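Local atomic coordinates of Melibiose/raffinose/stachyose-binding protein MelE (Bacillus subtilis subsp. subtilis str. 168, PDB entry 4R6H), a protein that binds melibiose, raffinose and stachyose and serves as the solute-binding component of the ABC transporter that imports these sugars. Residues Y75-M83 with F92-Y102; I157-D165 with I289-P297. All coordinates share one frame; numbering follows the deposited sequence. Where two conformers were deposited one is given.

Overall arrangement
From the N terminus, the chain passes strands 33-38 and 64-69 and reaches helix 75-84. Contact 1 then closes a short loop: only eight residues separate its segments, and it ties the helix to strand 91-92 and helix 98-102. Contact 2 opens later. It closes a much longer loop of 123 residues, mostly helical or irregular, and joins the start of helix 163-177 to the chain leaving strand 287-291. The two contacts follow in series and neither nest nor cross. The centres of contacts 1 and 2 are about 34 Å apart, on opposite sides of the chain's centre. This is consistent with the two lobes of a solute-binding protein, one contact in each.

Contact 1 of 2, residues Y75-M83 with F92-Y102; sequences YENMMRVRM and FDTHGWGKIRY
Tyr75 reaches from helix 75-83 to the loop after Phe92, where its OH donates a 2.6 Å hydrogen bond to Asp93 O, in the carbonyl plane on a lone pair. With CG anti to the backbone N (chi1 -168°), its ring runs toward this loop and passes His95 obliquely. Tyr75 CE1 is 3.8 Å from His95 NE2, buried and without a partner. A leucine here would probably leave Asp93 O without this donor and open a gap beside His95.

Farther along, buried Met79 and Tyr102 pack tightly, crossing at about a right angle, Met79 CB 3.2 Å from Tyr102 OH. Met79 CE touches Tyr102 CE1 and Phe92 CG. Met83 SD lies 3.5 Å from Tyr102 CE1, an oblique Met-aromatic contact. Phe92 CD2 and Arg101 CG lie over opposite faces of the Tyr102 ring, toward the rim.

The exposed Glu76 side is loose and watery. Glu76 OE1 stays 4.1 Å from Arg101 NH1, well out of the guanidinium plane; only charge attracts, and a water bridges them. Glu76 OE2 is hydrogen-bonded to Asn381 ND2. Beyond, the Phe92 backbone is hydrogen-bonded to Ala312 of strand 310-313, Asp93 OD2 to Thr40 OG1, and helix 374-378 packs on Trp97 and Ile100.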
loop_
_atom_site.group_PDB
_atom_site.type_symbol
_atom_site.label_atom_id
_atom_site.label_comp_id
_atom_site.label_asym_id
_atom_site.label_seq_id
_atom_site.Cartn_x
_atom_site.Cartn_y
_atom_site.Cartn_z
ATOM N N TYR A 75 13.109 3.883 10.368
ATOM C CA TYR A 75 12.925 5.001 9.430
ATOM C C TYR A 75 12.165 6.174 10.030
ATOM O O TYR A 75 12.612 7.328 9.977
ATOM C CB TYR A 75 12.211 4.498 8.166
ATOM C CG TYR A 75 12.226 5.497 7.035
ATOM C CD1 TYR A 75 11.276 6.495 6.949
ATOM C CD2 TYR A 75 13.206 5.443 6.077
ATOM C CE1 TYR A 75 11.330 7.443 5.954
ATOM C CE2 TYR A 75 13.252 6.360 5.047
ATOM C CZ TYR A 75 12.310 7.346 4.969
ATOM O OH TYR A 75 12.344 8.281 3.940
ATOM N N GLU A 76 10.987 5.899 10.588
ATOM C CA GLU A 76 10.118 6.940 11.097
ATOM C C GLU A 76 10.784 7.729 12.230
ATOM O O GLU A 76 10.730 8.957 12.242
ATOM C CB GLU A 76 8.776 6.370 11.568
ATOM C CG GLU A 76 7.778 7.427 11.998
ATOM C CD GLU A 76 6.458 6.823 12.457
ATOM O OE1 GLU A 76 6.092 5.742 11.954
ATOM O OE2 GLU A 76 5.792 7.428 13.317
ATOM N N ASN A 77 11.377 7.014 13.175
ATOM C CA ASN A 77 12.068 7.663 14.284
ATOM C C ASN A 77 13.239 8.541 13.828
ATOM O O ASN A 77 13.413 9.673 14.265
ATOM C CB ASN A 77 12.559 6.596 15.273
ATOM C CG ASN A 77 11.426 5.976 16.105
ATOM O OD1 ASN A 77 10.464 6.644 16.452
ATOM N ND2 ASN A 77 11.558 4.678 16.428
ATOM N N MET A 78 14.038 8.033 12.903
ATOM C CA MET A 78 15.165 8.812 12.385
ATOM C C MET A 78 14.698 10.046 11.625
ATOM O O MET A 78 15.247 11.120 11.784
ATOM C CB MET A 78 16.049 7.933 11.505
ATOM C CG MET A 78 16.809 6.901 12.312
ATOM S SD MET A 78 17.762 5.813 11.258
ATOM C CE MET A 78 18.665 4.835 12.460
ATOM N N MET A 79 13.654 9.916 10.809
ATOM C CA MET A 79 13.171 11.084 10.077
ATOM C C MET A 79 12.523 12.105 10.970
ATOM O O MET A 79 12.619 13.302 10.712
ATOM C CB MET A 79 12.254 10.673 8.902
ATOM C CG MET A 79 13.016 10.002 7.763
ATOM S SD MET A 79 14.226 11.076 6.952
ATOM C CE MET A 79 13.146 12.382 6.368
ATOM N N ARG A 80 11.880 11.633 12.038
ATOM C CA ARG A 80 11.279 12.535 13.003
ATOM C C ARG A 80 12.355 13.412 13.640
ATOM O O ARG A 80 12.184 14.624 13.762
ATOM C CB ARG A 80 10.498 11.755 14.065
ATOM C CG ARG A 80 10.004 12.613 15.231
ATOM C CD ARG A 80 9.272 11.785 16.283
ATOM N NE ARG A 80 9.967 10.559 16.676
ATOM C CZ ARG A 80 10.987 10.430 17.532
ATOM N NH1 ARG A 80 11.491 11.453 18.216
ATOM N NH2 ARG A 80 11.484 9.211 17.734
ATOM N N VAL A 81 13.458 12.782 14.028
ATOM C CA VAL A 81 14.562 13.489 14.681
ATOM C C VAL A 81 15.205 14.410 13.649
ATOM O O VAL A 81 15.470 15.559 13.951
ATOM C CB VAL A 81 15.599 12.488 15.233
ATOM C CG1 VAL A 81 16.868 13.214 15.619
ATOM C CG2 VAL A 81 15.006 11.704 16.397
ATOM N N ARG A 82 15.417 13.929 12.414
ATOM C CA ARG A 82 16.026 14.785 11.390
ATOM C C ARG A 82 15.161 16.001 11.043
ATOM O O ARG A 82 15.701 17.089 10.825
ATOM C CB ARG A 82 16.318 14.004 10.128
ATOM C CG ARG A 82 17.505 13.073 10.289
ATOM C CD ARG A 82 17.800 12.409 8.949
ATOM N NE ARG A 82 19.058 11.693 8.807
ATOM C CZ ARG A 82 20.199 12.235 8.363
ATOM N NH1 ARG A 82 21.264 11.466 8.207
ATOM N NH2 ARG A 82 20.295 13.532 8.123
ATOM N N MET A 83 13.842 15.824 10.979
ATOM C CA MET A 83 12.902 16.942 10.762
ATOM C C MET A 83 13.010 17.963 11.889
ATOM O O MET A 83 13.134 19.171 11.660
ATOM C CB MET A 83 11.449 16.437 10.587
ATOM C CG MET A 83 11.166 16.012 9.136
ATOM S SD MET A 83 9.480 15.486 8.780
ATOM C CE MET A 83 9.463 13.903 9.637
ATOM N N PHE A 92 14.718 11.789 0.284
ATOM C CA PHE A 92 14.078 10.885 1.235
ATOM C C PHE A 92 12.758 10.360 0.669
ATOM O O PHE A 92 12.152 10.928 -0.202
ATOM C CB PHE A 92 13.904 11.553 2.604
ATOM C CG PHE A 92 13.185 12.852 2.557
ATOM C CD1 PHE A 92 13.881 14.045 2.342
ATOM C CD2 PHE A 92 11.817 12.904 2.681
ATOM C CE1 PHE A 92 13.186 15.239 2.255
ATOM C CE2 PHE A 92 11.135 14.111 2.624
ATOM C CZ PHE A 92 11.824 15.267 2.401
ATOM N N ASP A 93 12.327 9.250 1.236
ATOM C CA ASP A 93 11.098 8.558 0.830
ATOM C C ASP A 93 9.938 9.044 1.693
ATOM O O ASP A 93 9.996 9.004 2.953
ATOM C CB ASP A 93 11.369 7.083 1.024
ATOM C CG ASP A 93 10.300 6.138 0.429
ATOM O OD1 ASP A 93 9.222 6.595 0.021
ATOM O OD2 ASP A 93 10.610 4.896 0.432
ATOM N N THR A 94 8.886 9.536 1.058
ATOM C CA THR A 94 7.725 9.969 1.816
ATOM C C THR A 94 6.716 8.843 2.126
ATOM O O THR A 94 5.850 9.038 2.970
ATOM C CB THR A 94 7.016 11.137 1.115
ATOM O OG1 THR A 94 6.624 10.742 -0.198
ATOM C CG2 THR A 94 7.966 12.322 0.983
ATOM N N HIS A 95 6.821 7.717 1.424
ATOM C CA HIS A 95 6.065 6.480 1.643
ATOM C C HIS A 95 4.616 6.627 2.086
ATOM O O HIS A 95 4.198 6.001 3.067
ATOM C CB HIS A 95 6.849 5.558 2.592
ATOM C CG HIS A 95 6.989 6.063 4.002
ATOM N ND1 HIS A 95 6.351 5.457 5.068
ATOM C CD2 HIS A 95 7.778 7.019 4.538
ATOM C CE1 HIS A 95 6.690 6.073 6.183
ATOM N NE2 HIS A 95 7.568 7.013 5.892
ATOM N N GLY A 96 3.871 7.442 1.363
ATOM C CA GLY A 96 2.425 7.635 1.607
ATOM C C GLY A 96 2.040 8.763 2.518
ATOM O O GLY A 96 0.857 8.957 2.783
ATOM N N TRP A 97 3.031 9.515 2.990
ATOM C CA TRP A 97 2.828 10.610 3.922
ATOM C C TRP A 97 3.360 11.941 3.382
ATOM O O TRP A 97 3.641 12.837 4.176
ATOM C CB TRP A 97 3.517 10.282 5.252
ATOM C CG TRP A 97 3.004 9.072 5.968
ATOM C CD1 TRP A 97 3.441 7.769 5.815
ATOM C CD2 TRP A 97 1.983 9.041 6.951
ATOM N NE1 TRP A 97 2.724 6.941 6.639
ATOM C CE2 TRP A 97 1.821 7.689 7.348
ATOM C CE3 TRP A 97 1.181 10.020 7.536
ATOM C CZ2 TRP A 97 0.899 7.300 8.333
ATOM C CZ3 TRP A 97 0.253 9.630 8.504
ATOM C CH2 TRP A 97 0.120 8.275 8.873
ATOM N N GLY A 98 3.483 12.051 2.064
ATOM C CA GLY A 98 4.096 13.221 1.411
ATOM C C GLY A 98 3.552 14.574 1.860
ATOM O O GLY A 98 4.304 15.459 2.300
ATOM N N LYS A 99 2.232 14.727 1.814
ATOM C CA LYS A 99 1.629 16.011 2.141
ATOM C C LYS A 99 1.539 16.204 3.647
ATOM O O LYS A 99 1.975 17.220 4.178
ATOM C CB LYS A 99 0.257 16.130 1.520
ATOM C CG LYS A 99 0.244 15.992 0.014
ATOM C CD LYS A 99 -1.205 16.074 -0.443
ATOM C CE LYS A 99 -1.318 16.445 -1.891
ATOM N NZ LYS A 99 -2.761 16.433 -2.282
ATOM N N ILE A 100 1.003 15.205 4.338
ATOM C CA ILE A 100 0.673 15.344 5.760
ATOM C C ILE A 100 1.893 15.501 6.647
ATOM O O ILE A 100 1.909 16.320 7.551
ATOM C CB ILE A 100 -0.165 14.142 6.275
ATOM C CG1 ILE A 100 -1.573 14.198 5.658
ATOM C CG2 ILE A 100 -0.216 14.119 7.806
ATOM C CD1 ILE A 100 -2.595 13.291 6.310
ATOM N N ARG A 101 2.917 14.697 6.382
ATOM C CA ARG A 101 4.084 14.651 7.235
ATOM C C ARG A 101 5.229 15.495 6.679
ATOM O O ARG A 101 5.980 16.096 7.439
ATOM C CB ARG A 101 4.515 13.197 7.372
ATOM C CG ARG A 101 5.597 12.924 8.383
ATOM C CD ARG A 101 5.760 11.442 8.677
ATOM N NE ARG A 101 4.602 10.789 9.315
ATOM C CZ ARG A 101 4.457 9.475 9.504
ATOM N NH1 ARG A 101 5.388 8.595 9.113
ATOM N NH2 ARG A 101 3.362 9.002 10.088
ATOM N N TYR A 102 5.374 15.532 5.355
ATOM C CA TYR A 102 6.560 16.170 4.751
ATOM C C TYR A 102 6.316 17.468 3.995
ATOM O O TYR A 102 7.255 18.024 3.417
ATOM C CB TYR A 102 7.254 15.168 3.844
ATOM C CG TYR A 102 7.890 14.062 4.620
ATOM C CD1 TYR A 102 9.090 14.293 5.295
ATOM C CD2 TYR A 102 7.344 12.790 4.703
ATOM C CE1 TYR A 102 9.711 13.302 5.997
ATOM C CE2 TYR A 102 7.979 11.762 5.407
ATOM C CZ TYR A 102 9.170 12.044 6.068
ATOM O OH TYR A 102 9.850 11.067 6.757
HETATM O O HOH W 1 5.245 5.818 9.243
#

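Contact 2 of 2, residues I157-D165 with I289-P297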
loop_
_atom_site.group_PDB
_atom_site.type_symbol
_atom_site.label_atom_id
_atom_site.label_comp_id
_atom_site.label_asym_id
_atom_site.label_seq_id
_atom_site.Cartn_x
_atom_site.Cartn_y
_atom_site.Cartn_z
ATOM N N ILE A 157 -17.553 -18.661 -10.838
ATOM C CA ILE A 157 -17.603 -17.386 -10.123
ATOM C C ILE A 157 -16.895 -16.279 -10.924
ATOM O O ILE A 157 -15.694 -16.342 -11.204
ATOM C CB ILE A 157 -16.946 -17.525 -8.739
ATOM C CG1 ILE A 157 -17.681 -18.578 -7.882
ATOM C CG2 ILE A 157 -16.904 -16.167 -8.023
ATOM C CD1 ILE A 157 -16.952 -18.958 -6.616
ATOM N N ALA A 158 -17.645 -15.236 -11.244
ATOM C CA ALA A 158 -17.076 -14.031 -11.822
ATOM C C ALA A 158 -16.387 -13.209 -10.724
ATOM O O ALA A 158 -16.780 -13.278 -9.573
ATOM C CB ALA A 158 -18.147 -13.183 -12.473
ATOM N N PRO A 159 -15.378 -12.413 -11.085
ATOM C CA PRO A 159 -14.751 -11.578 -10.061
ATOM C C PRO A 159 -15.747 -10.658 -9.351
ATOM O O PRO A 159 -16.490 -9.934 -10.014
ATOM C CB PRO A 159 -13.708 -10.754 -10.841
ATOM C CG PRO A 159 -13.653 -11.324 -12.223
ATOM C CD PRO A 159 -14.912 -12.106 -12.455
ATOM N N PRO A 160 -15.755 -10.676 -8.001
ATOM C CA PRO A 160 -16.738 -9.853 -7.312
ATOM C C PRO A 160 -16.393 -8.356 -7.279
ATOM O O PRO A 160 -15.218 -7.989 -7.027
ATOM C CB PRO A 160 -16.745 -10.438 -5.885
ATOM C CG PRO A 160 -15.394 -11.025 -5.720
ATOM C CD PRO A 160 -15.033 -11.571 -7.072
ATOM N N GLU A 161 -17.409 -7.520 -7.499
ATOM C CA GLU A 161 -17.254 -6.079 -7.563
ATOM C C GLU A 161 -17.848 -5.360 -6.339
ATOM O O GLU A 161 -17.678 -4.131 -6.200
ATOM C CB GLU A 161 -17.915 -5.521 -8.836
ATOM C CG GLU A 161 -17.309 -6.136 -10.105
ATOM C CD GLU A 161 -17.940 -5.655 -11.412
ATOM O OE1 GLU A 161 -18.787 -4.748 -11.409
ATOM O OE2 GLU A 161 -17.582 -6.227 -12.457
ATOM N N THR A 162 -18.574 -6.102 -5.510
ATOM C CA THR A 162 -19.208 -5.549 -4.316
ATOM C C THR A 162 -18.927 -6.481 -3.155
ATOM O O THR A 162 -18.654 -7.683 -3.341
ATOM C CB THR A 162 -20.743 -5.416 -4.465
ATOM O OG1 THR A 162 -21.349 -6.730 -4.411
ATOM C CG2 THR A 162 -21.151 -4.696 -5.768
ATOM N N MET A 163 -18.988 -5.931 -1.939
ATOM C CA MET A 163 -18.830 -6.753 -0.738
ATOM C C MET A 163 -19.834 -7.905 -0.676
ATOM O O MET A 163 -19.482 -9.032 -0.350
ATOM C CB MET A 163 -18.912 -5.905 0.519
ATOM C CG MET A 163 -18.764 -6.674 1.792
ATOM S SD MET A 163 -17.100 -7.295 2.053
ATOM C CE MET A 163 -16.359 -5.896 2.922
ATOM N N ASP A 164 -21.075 -7.603 -1.038
ATOM C CA ASP A 164 -22.109 -8.640 -1.023
ATOM C C ASP A 164 -21.810 -9.764 -2.017
ATOM O O ASP A 164 -21.946 -10.940 -1.678
ATOM C CB ASP A 164 -23.506 -8.047 -1.230
ATOM C CG ASP A 164 -24.029 -7.282 0.001
ATOM O OD1 ASP A 164 -23.489 -7.462 1.118
ATOM O OD2 ASP A 164 -24.991 -6.497 -0.198
ATOM N N ASP A 165 -21.346 -9.391 -3.208
ATOM C CA ASP A 165 -20.978 -10.407 -4.188
ATOM C C ASP A 165 -19.728 -11.186 -3.773
ATOM O O ASP A 165 -19.580 -12.382 -4.031
ATOM C CB ASP A 165 -20.809 -9.780 -5.550
ATOM C CG ASP A 165 -22.138 -9.467 -6.219
ATOM O OD1 ASP A 165 -23.186 -9.974 -5.755
ATOM O OD2 ASP A 165 -22.114 -8.684 -7.162
ATOM N N ILE A 289 -5.223 -10.538 -9.622
ATOM C CA ILE A 289 -5.709 -9.512 -8.687
ATOM C C ILE A 289 -6.923 -8.809 -9.257
ATOM O O ILE A 289 -7.090 -8.701 -10.479
ATOM C CB ILE A 289 -4.607 -8.483 -8.267
ATOM C CG1 ILE A 289 -3.970 -7.830 -9.500
ATOM C CG2 ILE A 289 -3.567 -9.167 -7.417
ATOM C CD1 ILE A 289 -3.119 -6.618 -9.242
ATOM N N ILE A 290 -7.785 -8.357 -8.357
ATOM C CA ILE A 290 -8.914 -7.507 -8.667
ATOM C C ILE A 290 -8.912 -6.330 -7.705
ATOM O O ILE A 290 -8.362 -6.421 -6.622
ATOM C CB ILE A 290 -10.277 -8.265 -8.597
ATOM C CG1 ILE A 290 -10.512 -8.851 -7.213
ATOM C CG2 ILE A 290 -10.330 -9.328 -9.673
ATOM C CD1 ILE A 290 -11.837 -9.599 -7.149
ATOM N N PRO A 291 -9.571 -5.224 -8.112
ATOM C CA PRO A 291 -9.671 -4.072 -7.237
ATOM C C PRO A 291 -10.455 -4.421 -5.962
ATOM O O PRO A 291 -11.173 -5.434 -5.903
ATOM C CB PRO A 291 -10.474 -3.060 -8.067
ATOM C CG PRO A 291 -10.548 -3.564 -9.435
ATOM C CD PRO A 291 -10.166 -5.000 -9.431
ATOM N N THR A 292 -10.340 -3.565 -4.973
ATOM C CA THR A 292 -11.114 -3.706 -3.737
ATOM C C THR A 292 -12.585 -3.532 -4.057
ATOM O O THR A 292 -12.960 -2.523 -4.650
ATOM C CB THR A 292 -10.688 -2.649 -2.692
ATOM O OG1 THR A 292 -9.296 -2.817 -2.384
ATOM C CG2 THR A 292 -11.456 -2.809 -1.402
ATOM N N PRO A 293 -13.430 -4.520 -3.688
ATOM C CA PRO A 293 -14.863 -4.347 -3.938
ATOM C C PRO A 293 -15.466 -3.122 -3.266
ATOM O O PRO A 293 -15.083 -2.753 -2.150
ATOM C CB PRO A 293 -15.455 -5.618 -3.357
ATOM C CG PRO A 293 -14.379 -6.658 -3.492
ATOM C CD PRO A 293 -13.107 -5.864 -3.205
ATOM N N ALA A 294 -16.457 -2.554 -3.946
ATOM C CA ALA A 294 -17.254 -1.465 -3.412
ATOM C C ALA A 294 -18.237 -1.978 -2.358
ATOM O O ALA A 294 -18.524 -3.172 -2.279
ATOM C CB ALA A 294 -18.027 -0.811 -4.548
ATOM N N ILE A 295 -18.726 -1.028 -1.558
ATOM C CA ILE A 295 -19.658 -1.333 -0.474
ATOM C C ILE A 295 -21.019 -0.686 -0.675
ATOM O O ILE A 295 -22.037 -1.328 -0.386
ATOM C CB ILE A 295 -19.013 -0.953 0.882
ATOM C CG1 ILE A 295 -17.955 -2.006 1.234
ATOM C CG2 ILE A 295 -20.044 -0.910 2.044
ATOM C CD1 ILE A 295 -17.026 -1.623 2.380
ATOM N N HIS A 296 -21.060 0.558 -1.109
ATOM C CA HIS A 296 -22.337 1.244 -1.301
ATOM C C HIS A 296 -22.894 1.030 -2.710
ATOM O O HIS A 296 -22.166 0.920 -3.677
ATOM C CB HIS A 296 -22.168 2.725 -1.041
ATOM C CG HIS A 296 -21.732 3.030 0.345
ATOM N ND1 HIS A 296 -22.583 2.965 1.425
ATOM C CD2 HIS A 296 -20.513 3.347 0.845
ATOM C CE1 HIS A 296 -21.912 3.232 2.525
ATOM N NE2 HIS A 296 -20.649 3.450 2.203
ATOM N N PRO A 297 -24.221 0.993 -2.829
ATOM C CA PRO A 297 -24.825 0.755 -4.141
ATOM C C PRO A 297 -24.435 1.799 -5.154
ATOM O O PRO A 297 -24.400 2.989 -4.869
ATOM C CB PRO A 297 -26.347 0.815 -3.877
ATOM C CG PRO A 297 -26.535 1.102 -2.431
ATOM C CD PRO A 297 -25.210 1.162 -1.737
HETATM O O HOH W 2 -13.553 -5.889 -7.445
#
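Glu161 and Ala294 meet through flat peptide groups; no aromatic ring takes part across the contact. Ala294 N approaches Glu161 O from above the carbonyl plane, 39° out of it, in a 3.0 Å hydrogen bond. Met163 N instead meets Ala294 O almost head-on, in line with the C=O bond (175°), at 2.8 Å. Thr162 CA adds a C-H...O contact to the same oxygen. Ala294 thus bonds to the residues before and after Thr162, as in a single parallel beta bridge.

Proline rings and aliphatic branches pack beside this bridge. Pro293 CB lies 3.6 Å from Thr162 C. Ile290 splits its branches: CG2 touches Pro159 CB, while CD1 reaches Pro160 CD at 3.8 Å, the side chains of Ile290 and Pro160 crossing at about a right angle. Ile290 CG1 sits between the backbone N and the carbonyl carbon (chi1 59°), and from there CD1 extends to Pro160. Past the bridge, Met163 CB meets Ile295 CG1 more loosely, at 4.1 Å. Phe201 of helix 192-206 touches both Met163 and Pro293.

Thr162 is the N-cap of helix 163-177, and its OG1 accepts from Asp165 N. A water donates to Pro160 O, at 2.7 Å, and to Pro291 O. Two backbone hydrogen bonds and apolar contacts join the start of the helix to the chain after strand 287-291, so the link rests little on side-chain charge.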